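Local atomic coordinates of angiotensin-converting enzyme (Anopheles gambiae, PDB entry 6S1Y), a protein that probably cleaves peptides as a zinc metalloprotease of the angiotensin-converting enzyme family, and here holds a gamma-linked glutamyl-glutamate at its zinc site. Residues K288-G293 / H357-I362; I341-R346 / F352-H357; Y365-H370 / Q541-L546; M292-F297 / M302-Q307. One frame throughout, in Å; residues are numbered along the deposited sequence.

Contact 1: K288-G293 / H357-I362; sequences KMFQMG and HELGHI. With ZN (zinc ion), chain G; KSN ((2~{S})-2-[[(4~{S})-4-azanyl-5-oxidanyl-5-oxidanylidene-pentanoyl]amino]pentanedioic acid), chain H.
Leu359 drives its forked end between Phe290 and Gly293, and its two methyls divide the work. CD1 sits 3.6 Å from Gly293 CA, where the missing side chain lets the helices come close: Gly293 and Leu359 have their CA atoms 7.0 Å apart. CD2 meets Phe290 CD2 at 4.2 Å, arriving at the rim of the ring near its plane rather than over a face. With CG of Leu359 anti to the carbonyl carbon (chi1 -76°), the fork is carried toward helix 286-299 and lies at a slant to the Phe290 side chain. The side-chain contact is apolar, though Leu359 CD1 also rests against the carbonyl oxygen of Phe290. Ile341 packs on Phe290 and Leu305 on Leu359.

His357, Glu358 and His361 turn to the active site. His357 NE2 and His361 NE2 each bind zinc at 2.0 Å, Glu385 adds a third protein ligand, and KSN O15 coordinates at 1.9 Å, KSN O14 at 2.5 Å. Glu358, bent at chi2, brings OE2 to 2.6 Å from KSN O14 and takes a weak hydrogen bond from KSN N06. Two histidines a helical turn apart, with a glutamate after the first, form the HExxH zinc motif, here backed by helix 286-299.

Contact 2: I341-R346 / F352-H357; sequences IKQCTR and FFVVHH. With ZN (zinc ion), chain G; KSN ((2~{S})-2-[[(4~{S})-4-azanyl-5-oxidanyl-5-oxidanylidene-pentanoyl]amino]pentanedioic acid), chain H.
The carbonyl oxygen of Phe352, in the turn of helix that carries Val354 and Val355 against Gln343, is held twice: by His356 ND1 at 2.8 Å with a nearly straight N-H (166°), and weakly by the backbone N of His356. The oxygen lies in the imidazole plane, and the ring in turn places CE1 3.9 Å above the centre of the Phe352 ring. This bracing belongs to helix 349-368, the zinc-binding helix of the metalloprotease fold; the contact joins it to the chain that runs on from Ile341 and Lys342.

Gln343 makes most of the crossing. Its chain is extended, with CG anti to the backbone N (chi1 -174°), and reaches the helix with its amide end first. NE2 lies 3.3 Å from Val354 CG1 and 3.8 Å from Val355 CG2, while its hydrogen bond goes to Glu351 OE2, one turn earlier than Val355. OE1 is buried by the contact and has no polar partner in the model; Phe290 packs beside it. The disulfide of Cys344 to Cys326 ties down the next residue. At the end of the segment His357 turns toward zinc, and Asp389 OD1 accepts a hydrogen bond from its ND1, which fixes the ring's rotation. Thr345 gives its OG1 to Leu315 O and uses its methyl here, with CG2 4.3 Å from Val355 CG2.

Contact 3: Y365-H370 / Q541-L546; sequences YLQYQH and QLKEML. With NAG (2-acetamido-2-deoxy-beta-D-glucopyranose), chain C.
The backbones come closest where Gln367, late in helix 349-368, faces Leu546 in helix 536-547, with their CA atoms 5.9 Å apart. Gln367 and Leu546 meet at the roots of their side chains, CB to CB at 3.8 Å, each CB bond directed at the other segment. From there Gln367 bends at chi2 (-68°) and lays its amide across the base of Lys543: OE1 is 3.8 Å from Lys543 CB and 3.7 Å from Lys543 O. These are packing distances. The polar hold on the amide comes from its own helix, where NE2 is hydrogen-bonded to Gln363 OE1, one turn back.

In the fold, the contact lets helix 536-547 lean on the part of the zinc-site helix that lies beyond the HExxH histidines. It joins the last turns of the two helices and is built from aliphatic portions of polar residues as well as from Leu546.

Tyr368 takes a smaller share. Its CB is 3.7 Å from Leu546 O, and that oxygen lies at the edge of the ring, in its plane. One face of the same ring is covered by Tyr365 CA, offset toward the rim, and OH is hydrogen-bonded to His384 NE2, so the ring is held at its far end too. Lys543, after lending CB and CG to Gln367, bends at chi3 and leads its ammonium away toward the protein-linked glycan: NZ donates to O6 of the N-acetylglucosamine at 2.7 Å, and the ring oxygen O5 of that sugar is equally near NZ.

Contact 4: M292-F297 / M302-Q307; sequences MGDDFF and MTKLPQ
Asp294, Phe297 and Met302 have the most surface buried where the loop after helix 286-299 doubles back along it, held by the Asp294 carboxylate and by a Met-aromatic contact. Asp294 is the polar centre. With CG anti to the backbone N (chi1 -164°), its carboxylate projects at the loop, and OD1 accepts the backbone N-H of Leu305 at 3.1 Å, from the syn side but 30° out of the carboxylate plane. Two waters extend the grip: one donates to OD1 and to Thr303 O, the other to OD2 and to Leu305 O. This buried acid is therefore met by one amide and two waters, while the salt bridge from OD2 to Lys304 NZ is long at 3.8 Å. The Leu305 side chain runs past Asp294 in the opposing direction, its CG 3.6 Å from OD1.

Nearer the end of the helix, Phe297 O accepts Met302 N at 3.2 Å, closing the connection of four residues between the segments with a bent N-H (140°). Leu542, Lys543 and Leu546 of helix 536-547 also pack on Met302. Its thioether meets the Phe297 ring at the edge, with SD 4.1 Å from CD1.

In the fold
Contacts 1, 2 and 3 share helix 349-368, and contacts 1 and 4 share helix 286-299. The centre of contact 1 is about 7 Å from those of contacts 2 and 4 and about 16 Å from that of contact 3. Along the chain contact 4 closes first, before contact 2 opens inside the loop that contact 1 closes; contact 3 follows, bringing in helix 536-547. Phe290 links contact 1 to contact 2 through Thr345 and Gln343, Leu305 and Phe297 of contact 4 lie on Leu359 and Gly360 of contact 1, and Met302 reaches Lys543 and Leu546 of contact 3. Continuous packing thus runs from the zinc-binding helix to the glycan-bearing surface.

Contact 1: K288-G293 / H357-I362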
# COMPACT_ATOMS: atom_id res chain seq x y z
N LYS A 288 1.81 -12.38 -19.53
CA LYS A 288 3.10 -11.85 -19.94
C LYS A 288 3.64 -10.90 -18.88
O LYS A 288 4.84 -10.92 -18.57
CB LYS A 288 2.97 -11.17 -21.31
CG LYS A 288 4.23 -10.50 -21.84
CD LYS A 288 5.37 -11.47 -22.10
CE LYS A 288 6.47 -10.82 -22.97
NZ LYS A 288 7.79 -11.53 -22.85
N MET A 289 2.77 -10.08 -18.29
CA MET A 289 3.24 -9.08 -17.32
C MET A 289 3.81 -9.76 -16.08
O MET A 289 4.87 -9.35 -15.58
CB MET A 289 2.09 -8.13 -16.93
CG MET A 289 1.69 -7.18 -18.03
SD MET A 289 0.03 -6.51 -17.84
CE MET A 289 0.28 -5.35 -16.48
N PHE A 290 3.14 -10.80 -15.58
CA PHE A 290 3.68 -11.52 -14.43
C PHE A 290 4.93 -12.31 -14.79
O PHE A 290 5.84 -12.45 -13.96
CB PHE A 290 2.60 -12.44 -13.85
CG PHE A 290 1.54 -11.71 -13.07
CD1 PHE A 290 0.43 -11.19 -13.70
CD2 PHE A 290 1.66 -11.55 -11.70
CE1 PHE A 290 -0.54 -10.51 -12.99
CE2 PHE A 290 0.71 -10.87 -10.99
CZ PHE A 290 -0.41 -10.35 -11.63
N GLN A 291 5.00 -12.83 -16.01
CA GLN A 291 6.20 -13.52 -16.46
C GLN A 291 7.40 -12.59 -16.41
O GLN A 291 8.48 -12.98 -15.94
CB GLN A 291 5.99 -14.06 -17.87
CG GLN A 291 5.22 -15.37 -17.90
CD GLN A 291 4.77 -15.78 -19.30
OE1 GLN A 291 4.53 -14.94 -20.18
NE2 GLN A 291 4.63 -17.09 -19.51
N MET A 292 7.23 -11.34 -16.82
CA MET A 292 8.35 -10.41 -16.76
C MET A 292 8.74 -10.05 -15.33
O MET A 292 9.92 -9.85 -15.06
CB MET A 292 8.02 -9.16 -17.56
CG MET A 292 8.08 -9.46 -19.04
SD MET A 292 7.54 -8.06 -20.01
CE MET A 292 8.93 -6.96 -19.70
N GLY A 293 7.78 -10.00 -14.41
CA GLY A 293 8.15 -9.77 -13.02
C GLY A 293 8.85 -10.97 -12.41
O GLY A 293 9.75 -10.83 -11.58
N HIS A 357 4.66 -4.86 -7.31
CA HIS A 357 4.37 -4.71 -5.88
C HIS A 357 3.91 -6.04 -5.30
O HIS A 357 4.41 -6.50 -4.26
CB HIS A 357 3.30 -3.63 -5.66
CG HIS A 357 2.84 -3.51 -4.23
ND1 HIS A 357 3.46 -2.69 -3.31
CD2 HIS A 357 1.84 -4.13 -3.56
CE1 HIS A 357 2.86 -2.81 -2.14
NE2 HIS A 357 1.87 -3.67 -2.27
N GLU A 358 2.93 -6.67 -5.96
CA GLU A 358 2.37 -7.92 -5.46
C GLU A 358 3.38 -9.06 -5.53
O GLU A 358 3.49 -9.86 -4.59
CB GLU A 358 1.10 -8.26 -6.25
CG GLU A 358 -0.00 -7.21 -6.17
CD GLU A 358 -0.46 -6.93 -4.75
OE1 GLU A 358 -0.32 -7.81 -3.89
OE2 GLU A 358 -0.97 -5.81 -4.49
N LEU A 359 4.16 -9.15 -6.61
CA LEU A 359 5.15 -10.22 -6.71
C LEU A 359 6.23 -10.06 -5.67
O LEU A 359 6.90 -11.04 -5.34
CB LEU A 359 5.80 -10.27 -8.10
CG LEU A 359 4.97 -10.85 -9.24
CD1 LEU A 359 5.63 -10.60 -10.61
CD2 LEU A 359 4.74 -12.35 -9.03
N GLY A 360 6.43 -8.84 -5.17
CA GLY A 360 7.36 -8.65 -4.07
C GLY A 360 6.85 -9.28 -2.79
O GLY A 360 7.64 -9.83 -2.01
N HIS A 361 5.54 -9.17 -2.54
CA HIS A 361 4.92 -9.90 -1.43
C HIS A 361 5.16 -11.41 -1.60
O HIS A 361 5.60 -12.09 -0.67
CB HIS A 361 3.40 -9.61 -1.37
CG HIS A 361 3.02 -8.27 -0.82
ND1 HIS A 361 3.50 -7.78 0.37
CD2 HIS A 361 2.14 -7.34 -1.28
CE1 HIS A 361 2.96 -6.60 0.62
NE2 HIS A 361 2.13 -6.31 -0.37
N ILE A 362 4.86 -11.94 -2.79
CA ILE A 362 5.03 -13.37 -3.04
C ILE A 362 6.48 -13.79 -2.76
O ILE A 362 6.73 -14.75 -2.03
CB ILE A 362 4.63 -13.73 -4.48
CG1 ILE A 362 3.14 -13.48 -4.72
CG2 ILE A 362 4.97 -15.20 -4.77
CD1 ILE A 362 2.23 -14.34 -3.89
ZN ZN G . 1.23 -4.53 -0.58
C10 KSN H . -4.50 -6.73 1.65
C13 KSN H . -1.26 -4.67 -0.97
C17 KSN H . -3.19 1.36 -2.62
C02 KSN H . -1.78 0.78 -2.77
C03 KSN H . -1.59 -0.66 -2.29
C04 KSN H . -2.83 -1.53 -2.18
C05 KSN H . -2.83 -2.80 -3.06
C07 KSN H . -2.79 -4.42 -1.05
C08 KSN H . -3.62 -5.58 -0.52
C09 KSN H . -3.47 -5.79 1.00
N01 KSN H . -0.81 1.62 -2.06
N06 KSN H . -2.87 -4.16 -2.49
O11 KSN H . -5.59 -6.98 1.04
O12 KSN H . -4.29 -7.25 2.80
O14 KSN H . -0.71 -5.29 -1.92
O15 KSN H . -0.57 -4.24 -0.03
O16 KSN H . -2.88 -2.69 -4.25
O18 KSN H . -4.02 1.15 -3.55
O19 KSN H . -3.59 2.03 -1.63

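Contact 2: I341-R346 / F352-H357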
# COMPACT_ATOMS: atom_id res chain seq x y z
N ILE A 341 -1.64 -14.72 -6.10
CA ILE A 341 -2.05 -13.35 -6.31
C ILE A 341 -3.46 -13.36 -6.87
O ILE A 341 -3.79 -14.19 -7.73
CB ILE A 341 -1.07 -12.61 -7.26
CG1 ILE A 341 0.21 -12.29 -6.50
CG2 ILE A 341 -1.73 -11.37 -7.86
CD1 ILE A 341 1.35 -11.70 -7.35
N LYS A 342 -4.28 -12.44 -6.39
CA LYS A 342 -5.60 -12.18 -6.94
C LYS A 342 -5.58 -10.73 -7.40
O LYS A 342 -5.52 -9.81 -6.57
CB LYS A 342 -6.69 -12.45 -5.90
CG LYS A 342 -8.09 -12.14 -6.38
CD LYS A 342 -9.15 -12.82 -5.49
CE LYS A 342 -8.99 -12.45 -4.01
NZ LYS A 342 -9.43 -11.07 -3.71
N GLN A 343 -5.59 -10.52 -8.71
CA GLN A 343 -5.47 -9.20 -9.28
C GLN A 343 -6.33 -9.12 -10.53
O GLN A 343 -6.24 -9.99 -11.41
CB GLN A 343 -4.01 -8.86 -9.62
CG GLN A 343 -3.82 -7.42 -10.10
CD GLN A 343 -2.35 -7.03 -10.21
OE1 GLN A 343 -1.48 -7.63 -9.59
NE2 GLN A 343 -2.09 -5.99 -11.00
N CYS A 344 -7.14 -8.07 -10.62
CA CYS A 344 -7.96 -7.84 -11.81
C CYS A 344 -7.14 -7.00 -12.79
O CYS A 344 -7.49 -5.89 -13.18
CB CYS A 344 -9.30 -7.22 -11.42
SG CYS A 344 -10.25 -8.34 -10.29
N THR A 345 -6.04 -7.62 -13.22
CA THR A 345 -5.02 -6.98 -14.04
C THR A 345 -5.56 -6.42 -15.35
O THR A 345 -6.34 -7.06 -16.06
CB THR A 345 -3.93 -8.00 -14.36
OG1 THR A 345 -3.58 -8.72 -13.16
CG2 THR A 345 -2.68 -7.31 -14.90
N ARG A 346 -5.09 -5.22 -15.68
CA ARG A 346 -5.31 -4.59 -16.98
C ARG A 346 -3.96 -4.25 -17.60
O ARG A 346 -2.94 -4.21 -16.91
CB ARG A 346 -6.17 -3.33 -16.82
CG ARG A 346 -7.53 -3.64 -16.18
CD ARG A 346 -8.49 -4.18 -17.22
NE ARG A 346 -8.97 -3.10 -18.07
CZ ARG A 346 -9.80 -3.26 -19.10
NH1 ARG A 346 -10.23 -4.46 -19.43
NH2 ARG A 346 -10.17 -2.20 -19.81
N PHE A 352 1.29 -2.59 -14.46
CA PHE A 352 2.59 -3.26 -14.50
C PHE A 352 3.35 -3.08 -13.19
O PHE A 352 3.99 -4.03 -12.72
CB PHE A 352 3.41 -2.72 -15.67
CG PHE A 352 4.50 -3.64 -16.15
CD1 PHE A 352 4.36 -5.02 -16.10
CD2 PHE A 352 5.66 -3.12 -16.68
CE1 PHE A 352 5.37 -5.87 -16.57
CE2 PHE A 352 6.69 -3.96 -17.16
CZ PHE A 352 6.53 -5.34 -17.10
N PHE A 353 3.30 -1.87 -12.59
CA PHE A 353 3.95 -1.65 -11.30
C PHE A 353 3.21 -2.37 -10.17
O PHE A 353 3.83 -2.87 -9.23
CB PHE A 353 4.06 -0.14 -10.97
CG PHE A 353 4.96 0.59 -11.91
CD1 PHE A 353 6.24 0.11 -12.18
CD2 PHE A 353 4.51 1.72 -12.58
CE1 PHE A 353 7.05 0.76 -13.08
CE2 PHE A 353 5.32 2.37 -13.49
CZ PHE A 353 6.59 1.89 -13.74
N VAL A 354 1.87 -2.39 -10.21
CA VAL A 354 1.14 -3.17 -9.22
C VAL A 354 1.58 -4.63 -9.28
O VAL A 354 1.81 -5.26 -8.24
CB VAL A 354 -0.38 -3.03 -9.42
CG1 VAL A 354 -1.11 -4.01 -8.52
CG2 VAL A 354 -0.85 -1.59 -9.12
N VAL A 355 1.75 -5.17 -10.49
CA VAL A 355 2.23 -6.55 -10.64
C VAL A 355 3.48 -6.76 -9.81
O VAL A 355 3.56 -7.67 -8.99
CB VAL A 355 2.46 -6.87 -12.13
CG1 VAL A 355 3.24 -8.16 -12.32
CG2 VAL A 355 1.11 -6.97 -12.86
N HIS A 356 4.47 -5.87 -9.98
CA HIS A 356 5.71 -5.98 -9.23
C HIS A 356 5.48 -5.83 -7.73
O HIS A 356 6.07 -6.57 -6.93
CB HIS A 356 6.71 -4.94 -9.71
CG HIS A 356 7.29 -5.25 -11.05
ND1 HIS A 356 6.63 -4.97 -12.22
CD2 HIS A 356 8.45 -5.85 -11.40
CE1 HIS A 356 7.37 -5.37 -13.24
NE2 HIS A 356 8.48 -5.90 -12.77
N HIS A 357 4.66 -4.86 -7.31
CA HIS A 357 4.37 -4.71 -5.88
C HIS A 357 3.91 -6.04 -5.30
O HIS A 357 4.41 -6.50 -4.26
CB HIS A 357 3.30 -3.63 -5.66
CG HIS A 357 2.84 -3.51 -4.23
ND1 HIS A 357 3.46 -2.69 -3.31
CD2 HIS A 357 1.84 -4.13 -3.56
CE1 HIS A 357 2.86 -2.81 -2.14
NE2 HIS A 357 1.87 -3.67 -2.27
ZN ZN G . 1.23 -4.53 -0.58
C10 KSN H . -4.50 -6.73 1.65
C13 KSN H . -1.26 -4.67 -0.97
C17 KSN H . -3.19 1.36 -2.62
C02 KSN H . -1.78 0.78 -2.77
C03 KSN H . -1.59 -0.66 -2.29
C04 KSN H . -2.83 -1.53 -2.18
C05 KSN H . -2.83 -2.80 -3.06
C07 KSN H . -2.79 -4.42 -1.05
C08 KSN H . -3.62 -5.58 -0.52
C09 KSN H . -3.47 -5.79 1.00
N01 KSN H . -0.81 1.62 -2.06
N06 KSN H . -2.87 -4.16 -2.49
O11 KSN H . -5.59 -6.98 1.04
O12 KSN H . -4.29 -7.25 2.80
O14 KSN H . -0.71 -5.29 -1.92
O15 KSN H . -0.57 -4.24 -0.03
O16 KSN H . -2.88 -2.69 -4.25
O18 KSN H . -4.02 1.15 -3.55
O19 KSN H . -3.59 2.03 -1.63

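Contact 3: Y365-H370 / Q541-L546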
# COMPACT_ATOMS: atom_id res chain seq x y z
N TYR A 365 7.16 -14.08 0.85
CA TYR A 365 6.60 -15.35 1.30
C TYR A 365 7.56 -16.50 1.01
O TYR A 365 7.90 -17.28 1.91
CB TYR A 365 5.24 -15.61 0.62
CG TYR A 365 4.12 -14.60 0.89
CD1 TYR A 365 4.10 -13.80 2.03
CD2 TYR A 365 3.07 -14.45 -0.02
CE1 TYR A 365 3.08 -12.90 2.26
CE2 TYR A 365 2.03 -13.56 0.20
CZ TYR A 365 2.04 -12.78 1.34
OH TYR A 365 1.01 -11.89 1.53
N LEU A 366 8.04 -16.60 -0.24
CA LEU A 366 8.89 -17.72 -0.62
C LEU A 366 10.21 -17.70 0.15
O LEU A 366 10.73 -18.76 0.50
CB LEU A 366 9.15 -17.71 -2.12
CG LEU A 366 7.89 -17.97 -2.95
CD1 LEU A 366 8.12 -17.65 -4.41
CD2 LEU A 366 7.39 -19.44 -2.81
N GLN A 367 10.73 -16.51 0.46
CA GLN A 367 12.04 -16.43 1.10
C GLN A 367 12.00 -16.83 2.58
O GLN A 367 13.03 -17.25 3.12
CB GLN A 367 12.62 -15.02 0.98
CG GLN A 367 13.05 -14.66 -0.43
CD GLN A 367 14.26 -15.46 -0.89
OE1 GLN A 367 15.19 -15.67 -0.12
NE2 GLN A 367 14.25 -15.90 -2.14
N TYR A 368 10.87 -16.67 3.26
CA TYR A 368 10.83 -17.00 4.68
C TYR A 368 9.91 -18.18 5.01
O TYR A 368 9.67 -18.45 6.19
CB TYR A 368 10.47 -15.76 5.52
CG TYR A 368 9.10 -15.10 5.33
CD1 TYR A 368 7.92 -15.84 5.36
CD2 TYR A 368 8.99 -13.71 5.19
CE1 TYR A 368 6.67 -15.22 5.22
CE2 TYR A 368 7.75 -13.09 5.05
CZ TYR A 368 6.60 -13.84 5.07
OH TYR A 368 5.38 -13.21 4.94
N GLN A 369 9.43 -18.91 4.00
CA GLN A 369 8.50 -20.00 4.26
C GLN A 369 9.12 -21.16 5.02
O GLN A 369 8.37 -21.99 5.55
CB GLN A 369 7.90 -20.50 2.95
CG GLN A 369 8.88 -21.14 1.98
CD GLN A 369 8.16 -21.70 0.77
OE1 GLN A 369 6.93 -21.76 0.74
NE2 GLN A 369 8.92 -22.11 -0.23
N HIS A 370 10.45 -21.23 5.11
CA HIS A 370 11.12 -22.23 5.93
C HIS A 370 11.11 -21.89 7.41
O HIS A 370 11.56 -22.71 8.22
CB HIS A 370 12.57 -22.40 5.48
CG HIS A 370 13.41 -21.20 5.79
ND1 HIS A 370 13.58 -20.17 4.88
CD2 HIS A 370 14.08 -20.84 6.91
CE1 HIS A 370 14.35 -19.24 5.43
NE2 HIS A 370 14.66 -19.62 6.66
N GLN A 541 22.17 -10.04 -1.22
CA GLN A 541 21.98 -9.32 0.03
C GLN A 541 20.50 -9.13 0.34
O GLN A 541 20.09 -9.17 1.50
CB GLN A 541 22.70 -7.97 -0.01
CG GLN A 541 24.21 -8.07 0.13
CD GLN A 541 24.64 -8.63 1.47
OE1 GLN A 541 24.37 -8.04 2.52
NE2 GLN A 541 25.31 -9.78 1.44
N LEU A 542 19.68 -8.95 -0.69
CA LEU A 542 18.24 -8.82 -0.47
C LEU A 542 17.64 -10.12 0.04
O LEU A 542 16.93 -10.12 1.06
CB LEU A 542 17.58 -8.35 -1.77
CG LEU A 542 16.08 -8.12 -1.76
CD1 LEU A 542 15.67 -7.11 -0.69
CD2 LEU A 542 15.60 -7.65 -3.13
N LYS A 543 17.93 -11.25 -0.64
CA LYS A 543 17.53 -12.58 -0.15
C LYS A 543 17.79 -12.75 1.34
O LYS A 543 16.92 -13.21 2.09
CB LYS A 543 18.31 -13.68 -0.88
CG LYS A 543 17.89 -14.01 -2.27
CD LYS A 543 18.91 -14.97 -2.90
CE LYS A 543 18.84 -16.38 -2.32
NZ LYS A 543 19.95 -17.22 -2.84
N GLU A 544 19.00 -12.41 1.77
CA GLU A 544 19.38 -12.60 3.17
C GLU A 544 18.43 -11.84 4.09
O GLU A 544 17.97 -12.37 5.11
CB GLU A 544 20.83 -12.15 3.38
CG GLU A 544 21.44 -12.65 4.69
CD GLU A 544 22.83 -12.07 4.98
OE1 GLU A 544 23.62 -11.88 4.03
OE2 GLU A 544 23.12 -11.80 6.18
N MET A 545 18.13 -10.58 3.77
CA MET A 545 17.23 -9.81 4.62
C MET A 545 15.85 -10.46 4.68
O MET A 545 15.30 -10.67 5.76
CB MET A 545 17.14 -8.37 4.12
CG MET A 545 16.21 -7.49 4.96
SD MET A 545 16.32 -5.72 4.53
CE MET A 545 15.39 -5.65 3.01
N LEU A 546 15.30 -10.81 3.52
CA LEU A 546 13.96 -11.36 3.47
C LEU A 546 13.87 -12.74 4.11
O LEU A 546 12.82 -13.08 4.67
CB LEU A 546 13.48 -11.44 2.02
CG LEU A 546 13.57 -10.13 1.24
CD1 LEU A 546 12.93 -10.31 -0.13
CD2 LEU A 546 12.93 -9.00 2.00
C1 NAG C . 22.26 -18.06 -5.70
C2 NAG C . 23.79 -17.95 -5.65
C3 NAG C . 24.40 -19.24 -5.10
C4 NAG C . 23.77 -19.64 -3.77
C5 NAG C . 22.24 -19.68 -3.92
C6 NAG C . 21.52 -19.92 -2.62
C7 NAG C . 24.95 -16.50 -7.25
C8 NAG C . 25.42 -16.35 -8.67
N2 NAG C . 24.32 -17.65 -6.96
O3 NAG C . 25.79 -19.01 -4.91
O4 NAG C . 24.27 -20.91 -3.35
O5 NAG C . 21.76 -18.42 -4.42
O6 NAG C . 20.11 -19.93 -2.81
O7 NAG C . 25.14 -15.63 -6.41

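Contact 4: M292-F297 / M302-Q307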
# COMPACT_ATOMS: atom_id res chain seq x y z
N MET A 292 7.23 -11.34 -16.82
CA MET A 292 8.35 -10.41 -16.76
C MET A 292 8.74 -10.05 -15.33
O MET A 292 9.92 -9.85 -15.06
CB MET A 292 8.02 -9.16 -17.56
CG MET A 292 8.08 -9.46 -19.04
SD MET A 292 7.54 -8.06 -20.01
CE MET A 292 8.93 -6.96 -19.70
N GLY A 293 7.78 -10.00 -14.41
CA GLY A 293 8.15 -9.77 -13.02
C GLY A 293 8.85 -10.97 -12.41
O GLY A 293 9.75 -10.83 -11.58
N ASP A 294 8.42 -12.18 -12.80
CA ASP A 294 9.14 -13.40 -12.43
C ASP A 294 10.58 -13.35 -12.93
O ASP A 294 11.52 -13.64 -12.18
CB ASP A 294 8.40 -14.62 -13.02
CG ASP A 294 8.82 -15.95 -12.38
OD1 ASP A 294 9.49 -15.94 -11.33
OD2 ASP A 294 8.47 -17.02 -12.95
N ASP A 295 10.76 -12.95 -14.19
CA ASP A 295 12.11 -12.87 -14.77
C ASP A 295 13.00 -11.90 -14.01
O ASP A 295 14.20 -12.16 -13.83
CB ASP A 295 12.03 -12.44 -16.23
CG ASP A 295 13.40 -12.25 -16.85
OD1 ASP A 295 14.10 -13.28 -17.09
OD2 ASP A 295 13.80 -11.09 -17.10
N PHE A 296 12.46 -10.76 -13.58
CA PHE A 296 13.28 -9.81 -12.85
C PHE A 296 13.80 -10.44 -11.56
O PHE A 296 15.00 -10.37 -11.26
CB PHE A 296 12.49 -8.53 -12.59
CG PHE A 296 13.35 -7.33 -12.31
CD1 PHE A 296 14.18 -7.29 -11.21
CD2 PHE A 296 13.31 -6.22 -13.14
CE1 PHE A 296 14.97 -6.20 -10.94
CE2 PHE A 296 14.09 -5.11 -12.88
CZ PHE A 296 14.92 -5.10 -11.78
N PHE A 297 12.92 -11.10 -10.81
CA PHE A 297 13.34 -11.75 -9.57
C PHE A 297 14.35 -12.86 -9.84
O PHE A 297 15.32 -13.02 -9.08
CB PHE A 297 12.13 -12.30 -8.82
CG PHE A 297 11.41 -11.28 -7.98
CD1 PHE A 297 11.97 -10.82 -6.80
CD2 PHE A 297 10.17 -10.79 -8.36
CE1 PHE A 297 11.31 -9.86 -6.01
CE2 PHE A 297 9.50 -9.84 -7.57
CZ PHE A 297 10.07 -9.39 -6.40
N MET A 302 16.94 -15.00 -7.19
CA MET A 302 15.88 -15.14 -6.21
C MET A 302 14.89 -16.17 -6.74
O MET A 302 14.94 -16.56 -7.90
CB MET A 302 15.21 -13.78 -5.93
CG MET A 302 16.18 -12.76 -5.29
SD MET A 302 15.50 -11.12 -4.83
CE MET A 302 14.58 -11.55 -3.36
N THR A 303 13.96 -16.59 -5.88
CA THR A 303 13.17 -17.78 -6.16
C THR A 303 12.21 -17.56 -7.32
O THR A 303 11.45 -16.59 -7.33
CB THR A 303 12.39 -18.21 -4.92
OG1 THR A 303 13.31 -18.47 -3.86
CG2 THR A 303 11.55 -19.46 -5.23
N LYS A 304 12.23 -18.49 -8.28
CA LYS A 304 11.26 -18.52 -9.36
C LYS A 304 9.88 -18.89 -8.82
O LYS A 304 9.76 -19.63 -7.85
CB LYS A 304 11.69 -19.55 -10.42
CG LYS A 304 10.83 -19.61 -11.67
CD LYS A 304 10.80 -21.01 -12.27
CE LYS A 304 11.13 -21.00 -13.76
NZ LYS A 304 10.43 -19.93 -14.53
N LEU A 305 8.84 -18.38 -9.47
CA LEU A 305 7.49 -18.65 -8.98
C LEU A 305 7.17 -20.14 -9.12
O LEU A 305 7.36 -20.70 -10.20
CB LEU A 305 6.44 -17.82 -9.75
CG LEU A 305 6.45 -16.31 -9.49
CD1 LEU A 305 5.51 -15.60 -10.44
CD2 LEU A 305 6.06 -16.00 -8.05
N PRO A 306 6.68 -20.80 -8.08
CA PRO A 306 6.27 -22.21 -8.22
C PRO A 306 5.05 -22.36 -9.10
O PRO A 306 4.28 -21.41 -9.33
CB PRO A 306 5.96 -22.63 -6.78
CG PRO A 306 5.52 -21.31 -6.09
CD PRO A 306 6.37 -20.25 -6.74
N GLN A 307 4.85 -23.59 -9.58
CA GLN A 307 3.73 -23.88 -10.46
C GLN A 307 2.40 -23.70 -9.74
O GLN A 307 1.40 -23.31 -10.35
CB GLN A 307 3.86 -25.31 -11.02
CG GLN A 307 2.77 -25.70 -12.00
CD GLN A 307 2.86 -24.91 -13.29
OE1 GLN A 307 3.96 -24.58 -13.76
NE2 GLN A 307 1.70 -24.56 -13.86
O HOH W 1 9.86 -14.88 -8.80
O HOH W 2 7.44 -19.43 -12.61